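Local structure of Atg1 tMIT (Kluyveromyces marxianus, 4P1N) at residues D190-I195 / A217-M222; F22-F27 / L110-I115; I182-L187 / S232-Y237. The protein belongs to a serine/threonine protein kinase that is essential in autophagy and required for the formation of autophagosomes. All coordinates share one frame; numbering follows the deposited sequence.

Contact 1: residues D190-I195 / A217-M222; sequences DRALDI and ATSLWM
A192 and S219 meet across a helical hairpin in the second MIT domain. Helix 184-204 and helix 209-227 follow each other in the chain and run antiparallel. Their local axes pass 8.4 Å apart at an angle of 161°. S219 OG donates to A192 O over 2.6 Å. The hydroxyl lies in the carbonyl plane, on a lone pair, with a C=O...donor angle of 138°. S219 OG also hydrogen-bonds S196 OG, one turn further along the partner helix. An alanine at S219 has no hydroxyl, and is likely to leave A192 O without its side-chain donor and S196 OG without its mate across the hairpin.

Apolar groups close the rest of the interface. A192 CB rests 3.9 Å from M222 CB. The M222 chain is extended at first and then bends at its last torsion (chi3 70°). This bend carries its methyl group to R191, where CE lies 3.5 Å from R191 CG. The sulfur lies between R191 and I195, with SD 4.0 Å from I195 CD1 and also close to R191 CG. The M222 and I195 side chains cross at about a right angle. I195 CD1 also reaches T218 CG2 at 4.1 Å. Within helix 184-204, I195 CG1 sits 3.8 Å above the plane of the R191 guanidinium, over its centre. R191 uses the stem of its side chain for the hairpin and sends its charge elsewhere, to a salt bridge with an acidic side chain of a neighbouring chain of another protein.

The contact thus pairs one short, in-plane hydrogen bond with apolar packing by A192, I195 and M222. The buried hydroxyl is satisfied on the partner helix, and the helices can come close where A192 and S219 face each other.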
loop_
_atom_site.group_PDB
_atom_site.type_symbol
_atom_site.label_atom_id
_atom_site.label_comp_id
_atom_site.label_asym_id
_atom_site.label_seq_id
_atom_site.Cartn_x
_atom_site.Cartn_y
_atom_site.Cartn_z
ATOM N N ASP B 190 0.530 -3.391 25.819
ATOM C CA ASP B 190 1.895 -3.781 26.227
ATOM C C ASP B 190 2.933 -3.428 25.185
ATOM O O ASP B 190 4.012 -2.929 25.521
ATOM C CB ASP B 190 1.990 -5.284 26.499
ATOM C CG ASP B 190 1.153 -5.718 27.691
ATOM O OD1 ASP B 190 0.729 -4.840 28.452
ATOM O OD2 ASP B 190 0.900 -6.926 27.874
ATOM N N ARG B 191 2.608 -3.692 23.915
ATOM C CA ARG B 191 3.550 -3.445 22.850
ATOM C C ARG B 191 3.790 -1.942 22.681
ATOM O O ARG B 191 4.936 -1.498 22.547
ATOM C CB ARG B 191 3.053 -4.065 21.550
ATOM C CG ARG B 191 3.926 -3.778 20.321
ATOM C CD ARG B 191 5.323 -4.340 20.532
ATOM N NE ARG B 191 6.117 -4.147 19.330
ATOM C CZ ARG B 191 7.444 -4.135 19.303
ATOM N NH1 ARG B 191 8.137 -4.340 20.424
ATOM N NH2 ARG B 191 8.078 -3.922 18.149
ATOM N N ALA B 192 2.734 -1.146 22.705
ATOM C CA ALA B 192 2.899 0.318 22.584
ATOM C C ALA B 192 3.763 0.930 23.718
ATOM O O ALA B 192 4.570 1.809 23.481
ATOM C CB ALA B 192 1.558 1.004 22.549
ATOM N N LEU B 193 3.544 0.482 24.943
ATOM C CA LEU B 193 4.283 0.978 26.102
ATOM C C LEU B 193 5.734 0.485 26.104
ATOM O O LEU B 193 6.622 1.240 26.472
ATOM C CB LEU B 193 3.573 0.592 27.411
ATOM C CG LEU B 193 2.497 1.592 27.881
ATOM C CD1 LEU B 193 1.646 2.172 26.774
ATOM C CD2 LEU B 193 1.567 0.999 28.920
ATOM N N ASP B 194 5.985 -0.755 25.666
ATOM C CA ASP B 194 7.370 -1.220 25.471
ATOM C C ASP B 194 8.127 -0.368 24.466
ATOM O O ASP B 194 9.264 -0.013 24.689
ATOM C CB ASP B 194 7.418 -2.650 24.934
ATOM C CG ASP B 194 6.987 -3.676 25.928
ATOM O OD1 ASP B 194 7.016 -3.434 27.151
ATOM O OD2 ASP B 194 6.618 -4.762 25.461
ATOM N N ILE B 195 7.497 -0.073 23.337
ATOM C CA ILE B 195 8.135 0.737 22.306
ATOM C C ILE B 195 8.492 2.128 22.841
ATOM O O ILE B 195 9.597 2.608 22.582
ATOM C CB ILE B 195 7.269 0.897 21.051
ATOM C CG1 ILE B 195 7.162 -0.444 20.313
ATOM C CG2 ILE B 195 7.899 1.934 20.114
ATOM C CD1 ILE B 195 6.023 -0.503 19.314
ATOM N N ALA B 217 5.735 7.888 17.851
ATOM C CA ALA B 217 4.599 8.050 16.953
ATOM C C ALA B 217 3.908 6.678 16.766
ATOM O O ALA B 217 2.657 6.565 16.732
ATOM C CB ALA B 217 5.061 8.634 15.605
ATOM N N THR B 218 4.733 5.640 16.673
ATOM C CA THR B 218 4.218 4.269 16.566
ATOM C C THR B 218 3.376 3.870 17.766
ATOM O O THR B 218 2.259 3.365 17.574
ATOM C CB THR B 218 5.332 3.254 16.340
ATOM O OG1 THR B 218 6.048 3.615 15.154
ATOM C CG2 THR B 218 4.761 1.829 16.223
ATOM N N SER B 219 3.864 4.136 18.979
ATOM C CA SER B 219 3.077 3.878 20.192
ATOM C C SER B 219 1.776 4.624 20.193
ATOM O O SER B 219 0.779 4.141 20.701
ATOM C CB SER B 219 3.805 4.312 21.447
ATOM O OG SER B 219 4.974 3.571 21.661
ATOM N N LEU B 220 1.791 5.855 19.697
ATOM C CA LEU B 220 0.610 6.661 19.707
ATOM C C LEU B 220 -0.396 6.138 18.700
ATOM O O LEU B 220 -1.565 6.044 19.006
ATOM C CB LEU B 220 0.939 8.113 19.371
ATOM C CG LEU B 220 1.605 8.878 20.505
ATOM C CD1 LEU B 220 2.083 10.203 19.939
ATOM C CD2 LEU B 220 0.658 9.101 21.681
ATOM N N TRP B 221 0.055 5.795 17.494
ATOM C CA TRP B 221 -0.871 5.185 16.539
ATOM C C TRP B 221 -1.539 3.967 17.146
ATOM O O TRP B 221 -2.742 3.810 17.039
ATOM C CB TRP B 221 -0.185 4.769 15.262
ATOM C CG TRP B 221 0.295 5.874 14.425
ATOM C CD1 TRP B 221 1.584 6.050 13.978
ATOM C CD2 TRP B 221 -0.480 6.934 13.847
ATOM N NE1 TRP B 221 1.648 7.148 13.168
ATOM C CE2 TRP B 221 0.398 7.708 13.068
ATOM C CE3 TRP B 221 -1.826 7.268 13.875
ATOM C CZ2 TRP B 221 -0.016 8.799 12.353
ATOM C CZ3 TRP B 221 -2.255 8.384 13.169
ATOM C CH2 TRP B 221 -1.348 9.142 12.418
ATOM N N MET B 222 -0.754 3.133 17.821
ATOM C CA MET B 222 -1.262 1.891 18.443
ATOM C C MET B 222 -2.308 2.143 19.478
ATOM O O MET B 222 -3.369 1.534 19.436
ATOM C CB MET B 222 -0.131 1.076 19.059
ATOM C CG MET B 222 0.802 0.536 17.986
ATOM S SD MET B 222 2.096 -0.529 18.657
ATOM C CE MET B 222 1.180 -1.953 19.148
#

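Contact 2: residues F22-F27 / L110-I115; sequences FVMYSF and LKSLTI
S112 OG sits against the backbone of M24 and Y25 and hydrogen-bonds L108 O of its own helix. On helix 10-33, F22 O has two donors. S26 OG reaches it at 2.7 Å and S26 N at 2.9 Å, from opposite faces of its plane. The S26 hydroxyl stands 36° out of that plane. Across the contact, S112 OG lies 3.6 Å from M24 CG and 3.4 Å from M24 C. Y25 N is 3.3 Å from S112 OG, but the angle is too poor for a hydrogen bond.

The two segments belong to helix 10-33 and helix 95-129, antiparallel partners in the first MIT domain. Their local directions differ by 161°. M24 carries most of the apolar contact. Its first torsion (chi1 -159°) sets CG opposite the backbone N, and the chain then bends twice. CG lies 3.8 Å from K111 CG, so the methionine meets the aliphatic part of the lysine. M24 CB touches I115 CD1 at 4.1 Å.

The polar ends of the larger side chains leave the interface. K111 NZ bonds to L231 O and forms a salt bridge with E235. Y25 OH bonds to E152 on helix 137-170. M24 and I115 also pack on I225, and V23 touches L137 of the second subunit.

Between these segments the helices are joined by apolar contact and by the close fit of a serine against a backbone. The serine hydroxyl is satisfied by L108 O on its own helix, so its contact with M24 and Y25 is one of packing.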
loop_
_atom_site.group_PDB
_atom_site.type_symbol
_atom_site.label_atom_id
_atom_site.label_comp_id
_atom_site.label_asym_id
_atom_site.label_seq_id
_atom_site.Cartn_x
_atom_site.Cartn_y
_atom_site.Cartn_z
ATOM N N PHE B 22 -0.765 0.016 9.045
ATOM C CA PHE B 22 0.629 -0.383 8.864
ATOM C C PHE B 22 1.267 -0.853 10.160
ATOM O O PHE B 22 1.960 -1.855 10.210
ATOM C CB PHE B 22 1.452 0.793 8.279
ATOM C CG PHE B 22 2.899 0.453 8.118
ATOM C CD1 PHE B 22 3.334 -0.235 6.994
ATOM C CD2 PHE B 22 3.823 0.725 9.137
ATOM C CE1 PHE B 22 4.672 -0.571 6.841
ATOM C CE2 PHE B 22 5.171 0.414 8.985
ATOM C CZ PHE B 22 5.602 -0.273 7.861
ATOM N N VAL B 23 1.069 -0.081 11.220
ATOM C CA VAL B 23 1.670 -0.392 12.504
ATOM C C VAL B 23 1.127 -1.717 13.072
ATOM O O VAL B 23 1.840 -2.526 13.637
ATOM C CB VAL B 23 1.449 0.818 13.454
ATOM C CG1 VAL B 23 1.656 0.442 14.869
ATOM C CG2 VAL B 23 2.421 1.940 13.088
ATOM N N MET B 24 -0.143 -1.967 12.864
ATOM C CA MET B 24 -0.756 -3.188 13.324
ATOM C C MET B 24 -0.295 -4.385 12.452
ATOM O O MET B 24 0.032 -5.476 12.942
ATOM C CB MET B 24 -2.284 -2.986 13.325
ATOM C CG MET B 24 -3.040 -3.947 14.218
ATOM S SD MET B 24 -2.542 -3.842 15.951
ATOM C CE MET B 24 -2.582 -2.148 16.183
ATOM N N TYR B 25 -0.261 -4.176 11.149
ATOM C CA TYR B 25 0.200 -5.192 10.251
ATOM C C TYR B 25 1.631 -5.588 10.581
ATOM O O TYR B 25 1.953 -6.800 10.587
ATOM C CB TYR B 25 0.046 -4.723 8.809
ATOM C CG TYR B 25 0.837 -5.487 7.773
ATOM C CD1 TYR B 25 0.327 -6.597 7.192
ATOM C CD2 TYR B 25 2.128 -5.052 7.351
ATOM C CE1 TYR B 25 1.037 -7.315 6.275
ATOM C CE2 TYR B 25 2.849 -5.762 6.395
ATOM C CZ TYR B 25 2.291 -6.870 5.837
ATOM O OH TYR B 25 2.963 -7.612 4.881
ATOM N N SER B 26 2.497 -4.598 10.816
ATOM C CA SER B 26 3.917 -4.906 11.104
ATOM C C SER B 26 4.040 -5.678 12.443
ATOM O O SER B 26 4.903 -6.513 12.595
ATOM C CB SER B 26 4.784 -3.650 11.177
ATOM O OG SER B 26 4.511 -2.753 10.108
ATOM N N PHE B 27 3.161 -5.404 13.396
ATOM C CA PHE B 27 3.136 -6.148 14.669
ATOM C C PHE B 27 2.691 -7.559 14.378
ATOM O O PHE B 27 3.373 -8.494 14.756
ATOM C CB PHE B 27 2.252 -5.398 15.692
ATOM C CG PHE B 27 2.255 -5.949 17.105
ATOM C CD1 PHE B 27 3.286 -6.743 17.608
ATOM C CD2 PHE B 27 1.218 -5.593 17.969
ATOM C CE1 PHE B 27 3.270 -7.194 18.941
ATOM C CE2 PHE B 27 1.195 -6.020 19.289
ATOM C CZ PHE B 27 2.236 -6.817 19.786
ATOM N N LEU B 110 -6.514 -9.755 12.540
ATOM C CA LEU B 110 -7.936 -9.389 12.515
ATOM C C LEU B 110 -8.122 -7.914 12.859
ATOM O O LEU B 110 -8.976 -7.272 12.318
ATOM C CB LEU B 110 -8.797 -10.235 13.450
ATOM C CG LEU B 110 -8.892 -11.735 13.161
ATOM C CD1 LEU B 110 -9.714 -12.393 14.265
ATOM C CD2 LEU B 110 -9.590 -12.057 11.850
ATOM N N LYS B 111 -7.303 -7.373 13.747
ATOM C CA LYS B 111 -7.361 -5.977 14.000
ATOM C C LYS B 111 -6.894 -5.170 12.796
ATOM O O LYS B 111 -7.519 -4.138 12.447
ATOM C CB LYS B 111 -6.567 -5.628 15.258
ATOM C CG LYS B 111 -6.563 -4.159 15.618
ATOM C CD LYS B 111 -7.934 -3.612 15.979
ATOM C CE LYS B 111 -8.443 -4.139 17.327
ATOM N NZ LYS B 111 -9.910 -3.962 17.334
ATOM N N SER B 112 -5.831 -5.617 12.140
ATOM C CA SER B 112 -5.428 -5.004 10.858
ATOM C C SER B 112 -6.554 -4.931 9.858
ATOM O O SER B 112 -6.830 -3.889 9.246
ATOM C CB SER B 112 -4.216 -5.712 10.216
ATOM O OG SER B 112 -3.135 -5.799 11.126
ATOM N N LEU B 113 -7.235 -6.038 9.697
ATOM C CA LEU B 113 -8.381 -6.076 8.808
ATOM C C LEU B 113 -9.504 -5.097 9.173
ATOM O O LEU B 113 -10.141 -4.527 8.284
ATOM C CB LEU B 113 -8.929 -7.469 8.759
ATOM C CG LEU B 113 -8.083 -8.445 8.018
ATOM C CD1 LEU B 113 -8.535 -9.854 8.377
ATOM C CD2 LEU B 113 -8.236 -8.195 6.507
ATOM N N THR B 114 -9.693 -4.826 10.457
ATOM C CA THR B 114 -10.743 -3.899 10.898
ATOM C C THR B 114 -10.341 -2.485 10.446
ATOM O O THR B 114 -11.148 -1.714 9.937
ATOM C CB THR B 114 -10.954 -3.920 12.455
ATOM O OG1 THR B 114 -11.588 -5.129 12.835
ATOM C CG2 THR B 114 -11.829 -2.789 12.927
ATOM N N ILE B 115 -9.082 -2.166 10.606
ATOM C CA ILE B 115 -8.591 -0.838 10.203
ATOM C C ILE B 115 -8.620 -0.679 8.694
ATOM O O ILE B 115 -9.085 0.335 8.176
ATOM C CB ILE B 115 -7.185 -0.595 10.767
ATOM C CG1 ILE B 115 -7.205 -0.800 12.276
ATOM C CG2 ILE B 115 -6.727 0.832 10.497
ATOM C CD1 ILE B 115 -5.800 -0.878 12.858
#

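Contact 3: residues I182-L187 / S232-Y237; sequences IFVEKL and SSNEVY
The F183 and Y237 side chains cross at about a right angle, with an oblique meeting of the rings. They bring a type I beta turn from N234 to Y237 against the N terminus of helix 184-204, where F183 is at the N-cap position. Both elements belong to the second MIT domain. F183 CE2 lies 3.6 Å from Y237 OH and 4.2 Å from Y237 CE2. One face of the Y237 ring carries V236 CG2, 4.0 Å above the plane and offset toward the rim. N234 CB sits at the edge of that ring, in its plane. The other flat pair is the E185 carboxylate and the N234 amide, whose planes are 22° apart.

The turn is closed by Y237 N to N234 O at 3.1 Å. N234 also makes an Asx turn: V236 N donates to N234 OD1 over 2.9 Å, nearly straight at 169°. This bond fixes which end of the amide faces the helix. With CG opposite the backbone N (chi1 -172°), ND2 reaches E185 and gives a weak hydrogen bond to OE1 at 3.1 Å. The V184 and N234 side chains slide past each other in opposite directions, with V184 CG1 near ND2. The negative charge of E185, in the first turn of the helix, probably gains from the helix dipole.

E235 points its carboxylate elsewhere, to T114 and K111 on helix 95-129. V236 and K186 bind a chain of another protein.

One water joins the two sides inside this contact. It accepts from V184 N at 2.9 Å and from N234 ND2 at 2.8 Å.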
loop_
_atom_site.group_PDB
_atom_site.type_symbol
_atom_site.label_atom_id
_atom_site.label_comp_id
_atom_site.label_asym_id
_atom_site.label_seq_id
_atom_site.Cartn_x
_atom_site.Cartn_y
_atom_site.Cartn_z
ATOM N N ILE B 182 -6.359 -14.702 25.676
ATOM C CA ILE B 182 -5.534 -13.729 25.017
ATOM C C ILE B 182 -6.451 -12.683 24.451
ATOM O O ILE B 182 -7.381 -13.013 23.715
ATOM C CB ILE B 182 -4.677 -14.344 23.920
ATOM C CG1 ILE B 182 -3.758 -15.399 24.535
ATOM C CG2 ILE B 182 -3.854 -13.244 23.237
ATOM C CD1 ILE B 182 -3.014 -16.262 23.543
ATOM N N PHE B 183 -6.211 -11.440 24.862
ATOM C CA PHE B 183 -6.946 -10.279 24.417
ATOM C C PHE B 183 -6.029 -9.463 23.506
ATOM O O PHE B 183 -4.892 -9.120 23.876
ATOM C CB PHE B 183 -7.318 -9.382 25.591
ATOM C CG PHE B 183 -8.437 -9.908 26.448
ATOM C CD1 PHE B 183 -8.164 -10.614 27.610
ATOM C CD2 PHE B 183 -9.771 -9.667 26.116
ATOM C CE1 PHE B 183 -9.189 -11.080 28.424
ATOM C CE2 PHE B 183 -10.803 -10.131 26.943
ATOM C CZ PHE B 183 -10.504 -10.837 28.090
ATOM N N VAL B 184 -6.541 -9.098 22.339
ATOM C CA VAL B 184 -5.780 -8.269 21.433
ATOM C C VAL B 184 -5.476 -6.897 22.083
ATOM O O VAL B 184 -4.453 -6.259 21.809
ATOM C CB VAL B 184 -6.524 -8.084 20.098
ATOM C CG1 VAL B 184 -7.716 -7.135 20.297
ATOM C CG2 VAL B 184 -5.546 -7.528 19.061
ATOM N N GLU B 185 -6.339 -6.420 22.969
ATOM C CA GLU B 185 -6.073 -5.070 23.438
ATOM C C GLU B 185 -4.908 -5.029 24.425
ATOM O O GLU B 185 -4.150 -4.071 24.438
ATOM C CB GLU B 185 -7.317 -4.258 23.836
ATOM C CG GLU B 185 -8.525 -4.937 24.343
ATOM C CD GLU B 185 -9.216 -5.911 23.450
ATOM O OE1 GLU B 185 -10.173 -5.544 22.748
ATOM O OE2 GLU B 185 -8.898 -7.103 23.571
ATOM N N LYS B 186 -4.687 -6.127 25.124
ATOM C CA LYS B 186 -3.520 -6.269 25.967
ATOM C C LYS B 186 -2.217 -6.353 25.164
ATOM O O LYS B 186 -1.228 -5.714 25.496
ATOM C CB LYS B 186 -3.687 -7.497 26.836
ATOM C CG LYS B 186 -2.552 -7.689 27.810
ATOM C CD LYS B 186 -1.886 -9.070 27.702
ATOM C CE LYS B 186 -1.563 -9.622 29.087
ATOM N NZ LYS B 186 -0.570 -8.752 29.786
ATOM N N LEU B 187 -2.226 -7.139 24.098
ATOM C CA LEU B 187 -1.148 -7.148 23.101
ATOM C C LEU B 187 -0.782 -5.741 22.615
ATOM O O LEU B 187 0.354 -5.347 22.637
ATOM C CB LEU B 187 -1.596 -7.981 21.890
ATOM C CG LEU B 187 -1.085 -9.410 21.667
ATOM C CD1 LEU B 187 -0.479 -10.026 22.910
ATOM C CD2 LEU B 187 -2.150 -10.302 21.032
ATOM N N SER B 232 -11.771 0.165 18.177
ATOM C CA SER B 232 -11.475 -0.421 19.468
ATOM C C SER B 232 -12.378 -1.593 19.799
ATOM O O SER B 232 -12.149 -2.268 20.780
ATOM C CB SER B 232 -11.663 0.612 20.585
ATOM O OG SER B 232 -12.986 1.097 20.565
ATOM N N SER B 233 -13.390 -1.832 18.991
ATOM C CA SER B 233 -14.216 -3.029 19.142
ATOM C C SER B 233 -13.461 -4.315 18.830
ATOM O O SER B 233 -12.658 -4.341 17.915
ATOM C CB SER B 233 -15.439 -2.924 18.245
ATOM O OG SER B 233 -16.361 -2.055 18.899
ATOM N N ASN B 234 -13.766 -5.381 19.574
ATOM C CA ASN B 234 -12.995 -6.608 19.517
ATOM C C ASN B 234 -13.628 -7.573 18.531
ATOM O O ASN B 234 -14.795 -7.963 18.680
ATOM C CB ASN B 234 -12.883 -7.233 20.897
ATOM C CG ASN B 234 -11.917 -8.411 20.930
ATOM O OD1 ASN B 234 -12.001 -9.310 20.097
ATOM N ND2 ASN B 234 -11.000 -8.413 21.902
ATOM N N GLU B 235 -12.828 -8.005 17.555
ATOM C CA GLU B 235 -13.384 -8.726 16.465
ATOM C C GLU B 235 -13.735 -10.195 16.757
ATOM O O GLU B 235 -14.322 -10.835 15.927
ATOM C CB GLU B 235 -12.618 -8.590 15.116
ATOM C CG GLU B 235 -11.315 -7.887 14.800
ATOM C CD GLU B 235 -10.819 -6.731 15.628
ATOM O OE1 GLU B 235 -10.905 -5.546 15.169
ATOM O OE2 GLU B 235 -10.201 -7.036 16.678
ATOM N N VAL B 236 -13.394 -10.728 17.926
ATOM C CA VAL B 236 -13.831 -12.079 18.261
ATOM C C VAL B 236 -15.052 -12.035 19.168
ATOM O O VAL B 236 -15.587 -13.061 19.474
ATOM C CB VAL B 236 -12.706 -12.943 18.877
ATOM C CG1 VAL B 236 -11.572 -13.134 17.864
ATOM C CG2 VAL B 236 -12.165 -12.341 20.161
ATOM N N TYR B 237 -15.486 -10.849 19.578
ATOM C CA TYR B 237 -16.701 -10.710 20.404
ATOM C C TYR B 237 -17.832 -10.109 19.596
ATOM O O TYR B 237 -18.105 -8.923 19.682
ATOM C CB TYR B 237 -16.440 -9.880 21.655
ATOM C CG TYR B 237 -15.491 -10.574 22.593
ATOM C CD1 TYR B 237 -15.835 -11.777 23.205
ATOM C CD2 TYR B 237 -14.238 -10.059 22.828
ATOM C CE1 TYR B 237 -14.945 -12.423 24.042
ATOM C CE2 TYR B 237 -13.345 -10.691 23.658
ATOM C CZ TYR B 237 -13.705 -11.864 24.263
ATOM O OH TYR B 237 -12.781 -12.443 25.064
HETATM O O HOH W 1 -9.070 -10.385 21.697
#

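From the N terminus, helix 10-33 leads into a long, largely unmodelled region before helix 95-129. Contact 2 closes this loop within the first MIT domain. The chain then passes through helix 137-170 and enters the second. Contact 3 opens at 182-187. Contact 1 opens and closes inside it, joining helices 184-204 and 209-227, before contact 3 closes at 232-237. Contact 2 stands in series with both, and no loops cross. The domains also touch directly. V23 and F27 of contact 2 pack on M222 and R191 of contact 1. E235 of contact 3 forms a salt bridge with K111 of contact 2, tying the turn to helix 95-129.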